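Local atomic coordinates of alanine racemase, biosynthetic (Pseudomonas aeruginosa PAO1, PDB entry 6A2F), a protein that belongs to the alanine racemase family, pairing a TIM-barrel domain that carries the pyridoxal phosphate cofactor with a second domain rich in beta strands. Residues E44-L49 with R68-S73; E62-V67 with I76-G81; V197-A202 with T218-L223; G276-A281 with R335-L340; G284-V287 with R292-I295. All blocks are in the same frame, centred on the assembly; numbering follows the deposited sequence.

Contact 1. Residues E44-L49 with R68-S73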
# COMPACT_ATOMS: atom_id res chain seq x y z
N GLU A 44 -8.77 5.29 -16.65
CA GLU A 44 -7.91 5.57 -17.80
C GLU A 44 -7.52 4.31 -18.59
O GLU A 44 -7.45 4.35 -19.82
CB GLU A 44 -6.66 6.35 -17.37
CG GLU A 44 -6.92 7.79 -16.94
CD GLU A 44 -7.32 7.94 -15.47
OE1 GLU A 44 -7.33 6.93 -14.71
OE2 GLU A 44 -7.63 9.08 -15.07
N VAL A 45 -7.27 3.21 -17.89
CA VAL A 45 -6.93 1.94 -18.54
C VAL A 45 -8.09 1.38 -19.38
O VAL A 45 -7.88 0.97 -20.52
CB VAL A 45 -6.41 0.90 -17.52
CG1 VAL A 45 -6.28 -0.47 -18.16
CG2 VAL A 45 -5.07 1.35 -16.94
N VAL A 46 -9.29 1.39 -18.81
CA VAL A 46 -10.50 0.96 -19.52
C VAL A 46 -10.79 1.86 -20.73
O VAL A 46 -11.17 1.37 -21.79
CB VAL A 46 -11.73 0.88 -18.58
CG1 VAL A 46 -13.01 0.64 -19.36
CG2 VAL A 46 -11.55 -0.22 -17.55
N THR A 47 -10.58 3.16 -20.57
CA THR A 47 -10.75 4.12 -21.67
C THR A 47 -9.78 3.84 -22.83
O THR A 47 -10.16 3.89 -24.00
CB THR A 47 -10.59 5.58 -21.17
OG1 THR A 47 -11.59 5.84 -20.18
CG2 THR A 47 -10.74 6.59 -22.31
N ALA A 48 -8.53 3.52 -22.50
CA ALA A 48 -7.53 3.16 -23.50
C ALA A 48 -7.87 1.83 -24.19
O ALA A 48 -7.63 1.68 -25.39
CB ALA A 48 -6.15 3.10 -22.87
N LEU A 49 -8.43 0.88 -23.43
CA LEU A 49 -8.82 -0.44 -23.95
C LEU A 49 -10.33 -0.54 -24.23
O LEU A 49 -10.89 -1.65 -24.31
CB LEU A 49 -8.39 -1.56 -22.99
CG LEU A 49 -6.90 -1.77 -22.69
CD1 LEU A 49 -6.72 -2.70 -21.50
CD2 LEU A 49 -6.13 -2.29 -23.90
N ARG A 68 -18.72 -0.44 -16.23
CA ARG A 68 -19.97 -0.30 -16.99
C ARG A 68 -20.31 1.16 -17.27
O ARG A 68 -20.82 1.50 -18.34
CB ARG A 68 -21.14 -1.00 -16.27
CG ARG A 68 -22.48 -0.92 -17.00
CD ARG A 68 -22.45 -1.55 -18.39
NE ARG A 68 -22.48 -3.01 -18.34
CZ ARG A 68 -21.88 -3.81 -19.22
NH1 ARG A 68 -21.18 -3.31 -20.23
NH2 ARG A 68 -21.97 -5.13 -19.09
N ALA A 69 -20.00 2.03 -16.30
CA ALA A 69 -20.20 3.46 -16.47
C ALA A 69 -19.44 3.97 -17.69
O ALA A 69 -19.92 4.86 -18.39
CB ALA A 69 -19.78 4.22 -15.22
N LEU A 70 -18.27 3.40 -17.94
CA LEU A 70 -17.40 3.84 -19.03
C LEU A 70 -17.69 3.14 -20.36
O LEU A 70 -17.50 3.73 -21.42
CB LEU A 70 -15.93 3.68 -18.65
CG LEU A 70 -15.44 4.66 -17.58
CD1 LEU A 70 -14.21 4.11 -16.88
CD2 LEU A 70 -15.16 6.04 -18.15
N HIS A 71 -18.16 1.89 -20.28
CA HIS A 71 -18.49 1.09 -21.47
C HIS A 71 -19.84 0.42 -21.29
O HIS A 71 -20.00 -0.46 -20.44
CB HIS A 71 -17.41 0.04 -21.74
CG HIS A 71 -17.41 -0.46 -23.15
ND1 HIS A 71 -18.54 -0.92 -23.79
CD2 HIS A 71 -16.40 -0.59 -24.05
CE1 HIS A 71 -18.24 -1.30 -25.02
NE2 HIS A 71 -16.94 -1.11 -25.20
N ALA A 72 -20.80 0.82 -22.11
CA ALA A 72 -22.20 0.41 -21.97
C ALA A 72 -22.47 -1.04 -22.35
O ALA A 72 -23.37 -1.67 -21.78
CB ALA A 72 -23.10 1.34 -22.77
N SER A 73 -21.69 -1.58 -23.29
CA SER A 73 -22.01 -2.89 -23.87
C SER A 73 -20.99 -4.00 -23.61
O SER A 73 -21.29 -5.17 -23.85
CB SER A 73 -22.26 -2.74 -25.37
OG SER A 73 -21.20 -2.04 -25.97

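Contact 2. Residues E62-V67 with I76-G81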
# COMPACT_ATOMS: atom_id res chain seq x y z
N GLU A 62 -18.34 -3.13 -7.20
CA GLU A 62 -17.95 -1.72 -7.19
C GLU A 62 -17.08 -1.40 -8.40
O GLU A 62 -17.33 -0.42 -9.11
CB GLU A 62 -17.20 -1.37 -5.89
CG GLU A 62 -18.03 -1.43 -4.61
CD GLU A 62 -18.14 -2.83 -4.01
OE1 GLU A 62 -18.53 -2.93 -2.83
OE2 GLU A 62 -17.84 -3.83 -4.70
N GLU A 63 -16.08 -2.25 -8.65
CA GLU A 63 -15.19 -2.10 -9.81
C GLU A 63 -15.93 -2.26 -11.12
O GLU A 63 -15.69 -1.52 -12.07
CB GLU A 63 -14.04 -3.10 -9.75
CG GLU A 63 -13.01 -2.80 -8.67
CD GLU A 63 -11.94 -3.87 -8.58
OE1 GLU A 63 -12.05 -4.90 -9.30
OE2 GLU A 63 -11.00 -3.69 -7.79
N ALA A 64 -16.84 -3.23 -11.15
CA ALA A 64 -17.66 -3.50 -12.32
C ALA A 64 -18.55 -2.31 -12.67
O ALA A 64 -18.74 -1.99 -13.85
CB ALA A 64 -18.49 -4.76 -12.11
N ALA A 65 -19.08 -1.65 -11.64
CA ALA A 65 -19.95 -0.48 -11.83
C ALA A 65 -19.19 0.66 -12.50
O ALA A 65 -19.73 1.35 -13.36
CB ALA A 65 -20.54 -0.03 -10.50
N GLU A 66 -17.93 0.84 -12.09
CA GLU A 66 -17.04 1.82 -12.70
C GLU A 66 -16.79 1.49 -14.17
O GLU A 66 -16.83 2.39 -15.02
CB GLU A 66 -15.73 1.90 -11.92
CG GLU A 66 -14.76 2.95 -12.44
CD GLU A 66 -13.47 3.05 -11.64
OE1 GLU A 66 -12.79 4.10 -11.76
OE2 GLU A 66 -13.12 2.10 -10.91
N VAL A 67 -16.54 0.22 -14.48
CA VAL A 67 -16.31 -0.22 -15.86
C VAL A 67 -17.55 -0.03 -16.74
O VAL A 67 -17.45 0.50 -17.85
CB VAL A 67 -15.78 -1.67 -15.94
CG1 VAL A 67 -15.59 -2.10 -17.39
CG2 VAL A 67 -14.47 -1.82 -15.19
N ILE A 76 -18.38 -7.75 -18.89
CA ILE A 76 -17.69 -7.55 -17.61
C ILE A 76 -17.88 -8.77 -16.71
O ILE A 76 -18.99 -9.12 -16.33
CB ILE A 76 -18.15 -6.27 -16.87
CG1 ILE A 76 -18.09 -5.03 -17.79
CG2 ILE A 76 -17.30 -6.04 -15.63
CD1 ILE A 76 -18.83 -3.83 -17.26
N LEU A 77 -16.77 -9.43 -16.39
CA LEU A 77 -16.77 -10.62 -15.55
C LEU A 77 -16.42 -10.29 -14.10
O LEU A 77 -15.40 -9.67 -13.83
CB LEU A 77 -15.77 -11.64 -16.10
CG LEU A 77 -15.46 -12.87 -15.25
CD1 LEU A 77 -16.69 -13.74 -15.10
CD2 LEU A 77 -14.31 -13.65 -15.87
N LEU A 78 -17.29 -10.69 -13.17
CA LEU A 78 -16.97 -10.67 -11.75
C LEU A 78 -16.22 -11.96 -11.43
O LEU A 78 -16.81 -13.04 -11.41
CB LEU A 78 -18.24 -10.60 -10.90
CG LEU A 78 -19.18 -9.39 -10.96
CD1 LEU A 78 -20.49 -9.73 -10.26
CD2 LEU A 78 -18.55 -8.15 -10.36
N LEU A 79 -14.91 -11.84 -11.18
CA LEU A 79 -14.05 -13.01 -10.97
C LEU A 79 -14.43 -13.84 -9.74
O LEU A 79 -14.32 -15.06 -9.76
CB LEU A 79 -12.58 -12.59 -10.88
CG LEU A 79 -11.94 -12.06 -12.18
CD1 LEU A 79 -10.65 -11.31 -11.89
CD2 LEU A 79 -11.71 -13.18 -13.18
N GLU A 80 -14.88 -13.16 -8.68
CA GLU A 80 -15.27 -13.84 -7.44
C GLU A 80 -16.79 -13.96 -7.31
O GLU A 80 -17.28 -14.44 -6.29
CB GLU A 80 -14.70 -13.10 -6.23
CG GLU A 80 -13.18 -13.04 -6.18
CD GLU A 80 -12.66 -12.08 -5.12
OE1 GLU A 80 -13.26 -12.02 -4.02
OE2 GLU A 80 -11.65 -11.39 -5.39
N GLY A 81 -17.51 -13.53 -8.34
CA GLY A 81 -18.97 -13.48 -8.30
C GLY A 81 -19.49 -12.45 -7.31
O GLY A 81 -18.76 -11.54 -6.90

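Contact 3. Residues V197-A202 with T218-L223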
# COMPACT_ATOMS: atom_id res chain seq x y z
N VAL A 197 -0.92 -17.60 -20.51
CA VAL A 197 -1.12 -16.99 -21.83
C VAL A 197 0.18 -17.05 -22.63
O VAL A 197 0.17 -17.22 -23.85
CB VAL A 197 -1.60 -15.52 -21.73
CG1 VAL A 197 -1.44 -14.78 -23.06
CG2 VAL A 197 -3.06 -15.47 -21.28
N LEU A 198 1.30 -16.93 -21.92
CA LEU A 198 2.61 -16.90 -22.56
C LEU A 198 3.26 -18.28 -22.69
O LEU A 198 4.09 -18.48 -23.57
CB LEU A 198 3.55 -15.93 -21.83
CG LEU A 198 3.29 -14.44 -22.02
CD1 LEU A 198 3.82 -13.65 -20.83
CD2 LEU A 198 3.88 -13.92 -23.33
N THR A 199 2.89 -19.22 -21.82
CA THR A 199 3.63 -20.48 -21.75
C THR A 199 2.82 -21.78 -21.82
O THR A 199 3.40 -22.84 -22.09
CB THR A 199 4.54 -20.52 -20.50
OG1 THR A 199 3.75 -20.39 -19.32
CG2 THR A 199 5.58 -19.40 -20.55
N ILE A 200 1.51 -21.72 -21.58
CA ILE A 200 0.67 -22.94 -21.59
C ILE A 200 -0.45 -22.85 -22.64
O ILE A 200 -1.62 -22.65 -22.29
CB ILE A 200 0.02 -23.24 -20.20
CG1 ILE A 200 0.89 -22.79 -19.02
CG2 ILE A 200 -0.39 -24.71 -20.09
CD1 ILE A 200 2.22 -23.49 -18.87
N PRO A 201 -0.11 -23.03 -23.94
CA PRO A 201 -1.14 -22.91 -25.00
C PRO A 201 -2.36 -23.82 -24.82
O PRO A 201 -3.46 -23.47 -25.25
CB PRO A 201 -0.37 -23.24 -26.29
CG PRO A 201 0.88 -23.92 -25.85
CD PRO A 201 1.21 -23.35 -24.51
N ALA A 202 -2.16 -24.98 -24.18
CA ALA A 202 -3.26 -25.90 -23.84
C ALA A 202 -4.28 -25.30 -22.87
O ALA A 202 -5.41 -25.78 -22.77
CB ALA A 202 -2.70 -27.20 -23.28
N THR A 218 6.55 -8.91 -15.71
CA THR A 218 6.60 -10.35 -15.98
C THR A 218 5.76 -11.18 -15.00
O THR A 218 5.83 -10.97 -13.78
CB THR A 218 8.04 -10.91 -16.02
OG1 THR A 218 8.00 -12.29 -16.42
CG2 THR A 218 8.73 -10.82 -14.65
N PRO A 219 4.96 -12.12 -15.53
CA PRO A 219 4.25 -13.12 -14.73
C PRO A 219 5.10 -14.36 -14.43
O PRO A 219 4.69 -15.21 -13.65
CB PRO A 219 3.09 -13.52 -15.62
CG PRO A 219 3.62 -13.34 -17.01
CD PRO A 219 4.56 -12.18 -16.95
N LEU A 220 6.28 -14.45 -15.05
CA LEU A 220 7.10 -15.67 -14.99
C LEU A 220 8.29 -15.54 -14.05
O LEU A 220 8.84 -14.45 -13.87
CB LEU A 220 7.57 -16.06 -16.39
CG LEU A 220 6.53 -16.14 -17.52
CD1 LEU A 220 7.22 -16.33 -18.86
CD2 LEU A 220 5.51 -17.24 -17.27
N ALA A 221 8.69 -16.67 -13.47
CA ALA A 221 9.77 -16.71 -12.50
C ALA A 221 11.16 -16.56 -13.12
O ALA A 221 12.03 -15.91 -12.54
CB ALA A 221 9.70 -18.00 -11.69
N ASP A 222 11.36 -17.13 -14.30
CA ASP A 222 12.70 -17.17 -14.91
C ASP A 222 12.86 -16.47 -16.28
O ASP A 222 13.90 -16.60 -16.93
CB ASP A 222 13.27 -18.60 -14.92
CG ASP A 222 12.24 -19.64 -15.29
OD1 ASP A 222 11.53 -20.14 -14.38
OD2 ASP A 222 12.15 -19.97 -16.49
N LEU A 223 11.84 -15.73 -16.71
CA LEU A 223 11.98 -14.81 -17.84
C LEU A 223 11.52 -13.42 -17.42
O LEU A 223 10.61 -13.28 -16.61
CB LEU A 223 11.19 -15.30 -19.07
CG LEU A 223 11.77 -16.45 -19.92
CD1 LEU A 223 10.72 -17.01 -20.86
CD2 LEU A 223 13.00 -16.02 -20.71

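Contact 4. Residues G276-A281 with R335-L340. With ACT (acetate ion), chain E.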
# COMPACT_ATOMS: atom_id res chain seq x y z
N GLY A 276 3.59 3.73 -1.24
CA GLY A 276 3.46 2.39 -1.79
C GLY A 276 4.76 1.61 -1.79
O GLY A 276 4.76 0.39 -1.98
N TYR A 277 5.88 2.31 -1.57
CA TYR A 277 7.19 1.68 -1.55
C TYR A 277 7.28 0.68 -0.39
O TYR A 277 6.72 0.93 0.69
CB TYR A 277 8.30 2.73 -1.46
CG TYR A 277 9.60 2.26 -2.09
CD1 TYR A 277 9.83 2.44 -3.45
CD2 TYR A 277 10.57 1.61 -1.33
CE1 TYR A 277 11.01 1.99 -4.04
CE2 TYR A 277 11.74 1.16 -1.90
CZ TYR A 277 11.95 1.35 -3.26
OH TYR A 277 13.12 0.91 -3.84
N PRO A 278 7.95 -0.47 -0.61
CA PRO A 278 8.11 -1.43 0.50
C PRO A 278 8.95 -0.85 1.63
O PRO A 278 10.07 -0.40 1.39
CB PRO A 278 8.84 -2.60 -0.16
CG PRO A 278 8.46 -2.51 -1.60
CD PRO A 278 8.38 -1.04 -1.90
N ARG A 279 8.41 -0.86 2.85
CA ARG A 279 9.13 -0.31 4.00
C ARG A 279 10.43 -1.06 4.28
O ARG A 279 11.42 -0.45 4.69
CB ARG A 279 8.27 -0.30 5.26
CG ARG A 279 9.04 0.13 6.49
CD ARG A 279 8.24 0.13 7.77
NE ARG A 279 9.14 0.33 8.90
CZ ARG A 279 9.75 -0.65 9.56
NH1 ARG A 279 9.55 -1.92 9.23
NH2 ARG A 279 10.57 -0.36 10.55
N THR A 280 10.42 -2.37 4.07
CA THR A 280 11.53 -3.24 4.46
C THR A 280 12.60 -3.41 3.36
O THR A 280 13.52 -4.22 3.51
CB THR A 280 11.03 -4.63 4.93
OG1 THR A 280 10.20 -5.21 3.92
CG2 THR A 280 10.24 -4.50 6.22
N ALA A 281 12.47 -2.65 2.28
CA ALA A 281 13.46 -2.64 1.20
C ALA A 281 14.87 -2.61 1.80
O ALA A 281 15.23 -1.64 2.46
CB ALA A 281 13.25 -1.45 0.28
N ARG A 335 11.93 -8.02 -6.61
CA ARG A 335 12.75 -9.19 -6.29
C ARG A 335 13.72 -8.88 -5.15
O ARG A 335 13.90 -9.69 -4.25
CB ARG A 335 13.48 -9.70 -7.54
CG ARG A 335 14.15 -11.06 -7.39
CD ARG A 335 14.52 -11.68 -8.73
NE ARG A 335 15.33 -10.76 -9.54
CZ ARG A 335 16.66 -10.74 -9.57
NH1 ARG A 335 17.29 -9.85 -10.34
NH2 ARG A 335 17.37 -11.61 -8.85
N ALA A 336 14.31 -7.69 -5.19
CA ALA A 336 15.20 -7.22 -4.13
C ALA A 336 14.45 -7.04 -2.80
O ALA A 336 15.03 -7.19 -1.72
CB ALA A 336 15.87 -5.92 -4.53
N CYS A 337 13.16 -6.74 -2.89
CA CYS A 337 12.31 -6.52 -1.72
C CYS A 337 11.63 -7.79 -1.24
O CYS A 337 10.81 -7.74 -0.32
CB CYS A 337 11.28 -5.42 -2.01
SG CYS A 337 12.01 -3.77 -2.12
N GLY A 338 11.96 -8.92 -1.85
CA GLY A 338 11.41 -10.22 -1.46
C GLY A 338 9.94 -10.41 -1.80
O GLY A 338 9.22 -11.13 -1.10
N THR A 339 9.49 -9.77 -2.88
CA THR A 339 8.10 -9.84 -3.33
C THR A 339 8.01 -9.71 -4.86
O THR A 339 9.02 -9.85 -5.54
CB THR A 339 7.21 -8.79 -2.60
OG1 THR A 339 5.84 -8.96 -3.01
CG2 THR A 339 7.66 -7.36 -2.89
N LEU A 340 6.81 -9.48 -5.39
CA LEU A 340 6.61 -9.39 -6.85
C LEU A 340 6.06 -8.04 -7.31
O LEU A 340 5.51 -7.27 -6.51
CB LEU A 340 5.68 -10.52 -7.33
CG LEU A 340 6.09 -11.98 -7.17
CD1 LEU A 340 4.91 -12.85 -7.59
CD2 LEU A 340 7.33 -12.32 -7.99
C ACT E . 10.77 2.77 11.65
O ACT E . 9.81 3.21 10.96
OXT ACT E . 11.58 1.94 11.19
CH3 ACT E . 10.95 3.25 13.06

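Contact 5. Residues G284-V287 with R292-I295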
# COMPACT_ATOMS: atom_id res chain seq x y z
N GLY A 284 20.94 -2.27 -0.85
CA GLY A 284 21.25 -2.87 -2.15
C GLY A 284 20.08 -2.93 -3.12
O GLY A 284 20.25 -3.37 -4.27
N THR A 285 18.90 -2.51 -2.67
CA THR A 285 17.74 -2.36 -3.54
C THR A 285 18.07 -1.28 -4.58
O THR A 285 18.50 -0.18 -4.22
CB THR A 285 16.47 -1.98 -2.75
OG1 THR A 285 16.17 -3.02 -1.81
CG2 THR A 285 15.28 -1.80 -3.67
N PRO A 286 17.91 -1.61 -5.87
CA PRO A 286 18.35 -0.70 -6.93
C PRO A 286 17.45 0.53 -7.11
O PRO A 286 16.24 0.47 -6.85
CB PRO A 286 18.29 -1.58 -8.19
CG PRO A 286 17.24 -2.59 -7.88
CD PRO A 286 17.39 -2.88 -6.41
N VAL A 287 18.07 1.62 -7.55
CA VAL A 287 17.37 2.85 -7.90
C VAL A 287 18.14 3.57 -9.02
O VAL A 287 19.33 3.31 -9.23
CB VAL A 287 17.19 3.75 -6.66
CG1 VAL A 287 18.32 4.76 -6.52
CG2 VAL A 287 15.84 4.45 -6.71
N ARG A 292 21.18 6.96 -13.72
CA ARG A 292 22.32 6.14 -13.32
C ARG A 292 22.01 5.22 -12.14
O ARG A 292 21.35 5.62 -11.18
CB ARG A 292 23.54 7.02 -13.00
CG ARG A 292 23.99 7.94 -14.14
CD ARG A 292 24.92 7.24 -15.13
NE ARG A 292 26.07 6.60 -14.47
CZ ARG A 292 27.18 7.23 -14.08
NH1 ARG A 292 27.33 8.54 -14.26
NH2 ARG A 292 28.15 6.55 -13.49
N ARG A 293 22.50 3.99 -12.22
CA ARG A 293 22.22 2.97 -11.21
C ARG A 293 22.87 3.28 -9.86
O ARG A 293 24.05 3.66 -9.80
CB ARG A 293 22.64 1.59 -11.73
CG ARG A 293 21.97 0.42 -11.04
CD ARG A 293 22.25 -0.89 -11.77
NE ARG A 293 21.18 -1.27 -12.69
CZ ARG A 293 20.14 -2.04 -12.37
NH1 ARG A 293 19.22 -2.34 -13.28
NH2 ARG A 293 20.01 -2.52 -11.13
N ALA A 294 22.09 3.13 -8.79
CA ALA A 294 22.55 3.34 -7.42
C ALA A 294 21.70 2.50 -6.47
O ALA A 294 20.67 1.95 -6.87
CB ALA A 294 22.48 4.81 -7.04
N ILE A 295 22.12 2.40 -5.21
CA ILE A 295 21.44 1.52 -4.25
C ILE A 295 20.95 2.23 -2.98
O ILE A 295 21.45 3.30 -2.62
CB ILE A 295 22.32 0.29 -3.88
CG1 ILE A 295 23.67 0.73 -3.29
CG2 ILE A 295 22.48 -0.62 -5.09
CD1 ILE A 295 24.55 -0.41 -2.81

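Contact 1. Residues E44-L49 with R68-S73
Leu-70 reaches across to Val-46 and Thr-47, and nearly the whole contact can be read along its side chain. Its CB lies 4.3 Å from Val-46 CG1, a loose apolar touch made close to the Leu-70 backbone. With CG anti to the carbonyl carbon (chi1 -70°), the branch leans over toward helix 42-48. CD1 then stays near the valine, 4.4 Å from Val-46 CG1, while CD2 extends to Thr-47 and stops 4.1 Å from its OG1. The leucine and threonine side chains cross at roughly a right angle. OG1 faces this methyl without losing its polar partner, because it is hydrogen-bonded to Arg-43 O, one turn back in its own helix.

Just beyond Leu-70 the helix ends, and polar groups fix the turn. Arg-68 NH1 donates to His-71 O at 3.1 Å, while its NE and NH2 are held by Leu-94 O and Arg-95 O. Ser-73 N lies in the plane of the His-71 ring, at its edge, and donates to His-71 ND1 over 3.3 Å. The imidazole therefore probably keeps its proton on NE2. The same ring stacks on that of His-50.

Helices 42-48 and 61-70 thus meet side by side on the outer layer of the barrel domain. Val-46 also packs down on Phe-56 of strand 55-58, the strand that joins the two helices along the chain.

Contact 2. Residues E62-V67 with I76-G81
Ile-76 turns both its branches to the helix that precedes it: CG1 stands anti to the carbonyl carbon (chi1 -52°) and CG2 anti to the backbone N, so one branch goes to Val-67 and the other to Ala-64. The longer branch runs on extended, bringing CD1 to 3.7 Å from Val-67 CG1. That valine methyl is itself anti to its backbone N (chi1 178°), and the two side chains slide past one another in opposite directions, which also puts Ile-76 CG1 at 3.9 Å from Val-67 CG1. The short branch, CG2, rests 3.9 Å from Ala-64 CB. From further along the strand Leu-78 bends its end toward the helix, and its CD2 touches the same Ala-64 CB at 3.8 Å.

The small alanine therefore sits between two larger side chains of the strand. Helix 62-67 runs almost exactly antiparallel to strand 76-78, at 176°, with 9.1 Å between the axes. This is the return half of a beta-alpha-beta unit made by strand 55-58, helix 61-70 and strand 75-78, as expected in a TIM barrel.

Polar groups leave by other sides of the helix: Glu-63 holds Ala-35 N and Ala-59 N and forms a salt bridge to Arg-351 of the second subunit. All four residues that meet are buried, and what they bring together is almost wholly hydrocarbon, so shape and the exclusion of water, with no polar pairing, hold this interface.

Contact 3. Residues V197-A202 with T218-L223
Leu-198 and Pro-219 make the inner part of this contact, Pro-219 being the one buried residue of the four that touch. CD1 of the leucine comes to 3.8 Å from CG of the proline, the two side chains crossing at about a right angle. The proline also packs on Ser-194, Ala-195 and Ile-212.

The second half of the contact is as broad but lies nearer solvent. Thr-199 and Leu-220 reach toward each other tip to tip, Thr-199 CG2 sitting 3.9 Å from both methyls, CD1 and CD2, of Leu-220; both residues are partly exposed. The torsion matters here: at chi1 60° OG1 takes the crowded position between N and carbonyl carbon, where it bonds to Ala-195 O, and the methyl is left to face the leucine. Past this pair, Ala-221 and Asp-222 lie in solvent, Asp-222 forming a salt bridge with Arg-166.

The loop keeps its shape by an ST turn. Leu-220 N donates to Thr-218 OG1 (3.1 Å, 159°), and that hydroxyl in turn donates a hydrogen bond to Leu-223 O at 2.8 Å. Thr-218 N is bonded to Asp-331, far along the chain. The chemistry is divided cleanly: polar bonds set the loop's curve, and a few methyl and ring carbons rest it against the end of helix 194-199.

Contact 4. Residues G276-A281 with R335-L340
Cys-337 pushes its sulfur between Pro-278 and Ala-281. SG lies 3.6 Å from Ala-281 CB and 3.8 Å from Pro-278 CG, so within these two segments the sulfur meets only carbon. Its placement follows from chi1 of -71°, which sets SG anti to the carbonyl carbon and points it into the bend of the opposite loop.

That bend is the next shell. Pro-278 to Ala-281 form a type I beta turn, closed by a weak bond from Ala-281 N to Pro-278 O at 3.4 Å, and the turn brings its first and last residues to the same sulfur. On the other side a Schellman motif ends helix 330-336: Thr-339 N returns to Ala-334 O and Gly-338 N to Arg-335 O (3.2 Å), with Gly-338 at positive phi as the C-prime residue. Pro-278 also lays its CD 3.4 Å above one face of the Tyr-277 ring, toward the rim.

Further out, Arg-279 extends away from the cysteine. Its NH2 donates to acetate OXT at 2.6 Å, the anion lying at the guanidinium edge and probably coming from the crystallisation liquor. Its NH1 bonds to Thr-339 OG1 of the second subunit, a pairing repeated with the chains exchanged, and Glu-343 of the second subunit takes Arg-279 N.

Within the chain, Pro-278 and Thr-339 rest on Leu-344 of helix 341-346, while Ala-281 touches Leu-296 of strand 292-296; the contact therefore sits where sheet, helices and dimer interface converge.

Contact 5. Residues G284-V287 with R292-I295
The Arg-293 guanidinium meets Pro-286 obliquely, its NH2 3.5 Å from the proline CB. The side chain leaves with CG anti to the backbone N and bends at chi3 (-97°), which swings its end back over the partner strand; NH2 is then held by a salt bridge to Glu-332.

The other flat groups are the peptides themselves. Val-287 and Ala-294 form a hydrogen-bonded antiparallel pair: Val-287 N to Ala-294 O is 2.7 Å, and Ala-294 N to Val-287 O is 2.8 Å. Each donor is tilted about 20° from the plane of the carbonyl it uses. Each of these oxygens also receives a CA-H, Pro-286 CA approaching Ala-294 O at 3.5 Å and Arg-293 CA approaching Val-287 O at the same distance. Pro-286 has no N-H to give, and it loses nothing toward this strand, since it faces Ile-295 in a non-hydrogen-bonded pair.

Pro-286 and Ile-295 lie on one face of the sheet, Val-287 and Ala-294 on the other, where Val-287 CG1 is 4.2 Å from Ala-294 CB. At the open end of the hairpin, Ile-295 CG2 touches Gly-284 O at 3.6 Å.

Strands 286-289 and 292-296 form a beta hairpin in the mixed sheet of the second domain, flanked by strands 320-322 and 305-308. Helix 330-336 covers the entry of the first strand, with Ala-336 and Glu-332 against Pro-286.

From the N terminus, contact 1 opens first, at helix 42-48, and before it closes contact 2 has begun. The two cross along the chain, share helix 61-70 and touch, so the outer helices of the barrel domain are tied to one another and to strand 75-78. Contact 3 follows in series, closing a short loop between helix 194-199 and the segment leading to strand 234-246. In the second domain contact 4 closes the longest loop, 276-281 to 335-340, and contact 5, a local hairpin, falls wholly within it; the two touch where Tyr-277 OH packs on Thr-285 CG2. Contacts 3 and 4 approach to about 6 Å between nearest atoms without touching. Contacts 2 and 4 each reach the second subunit.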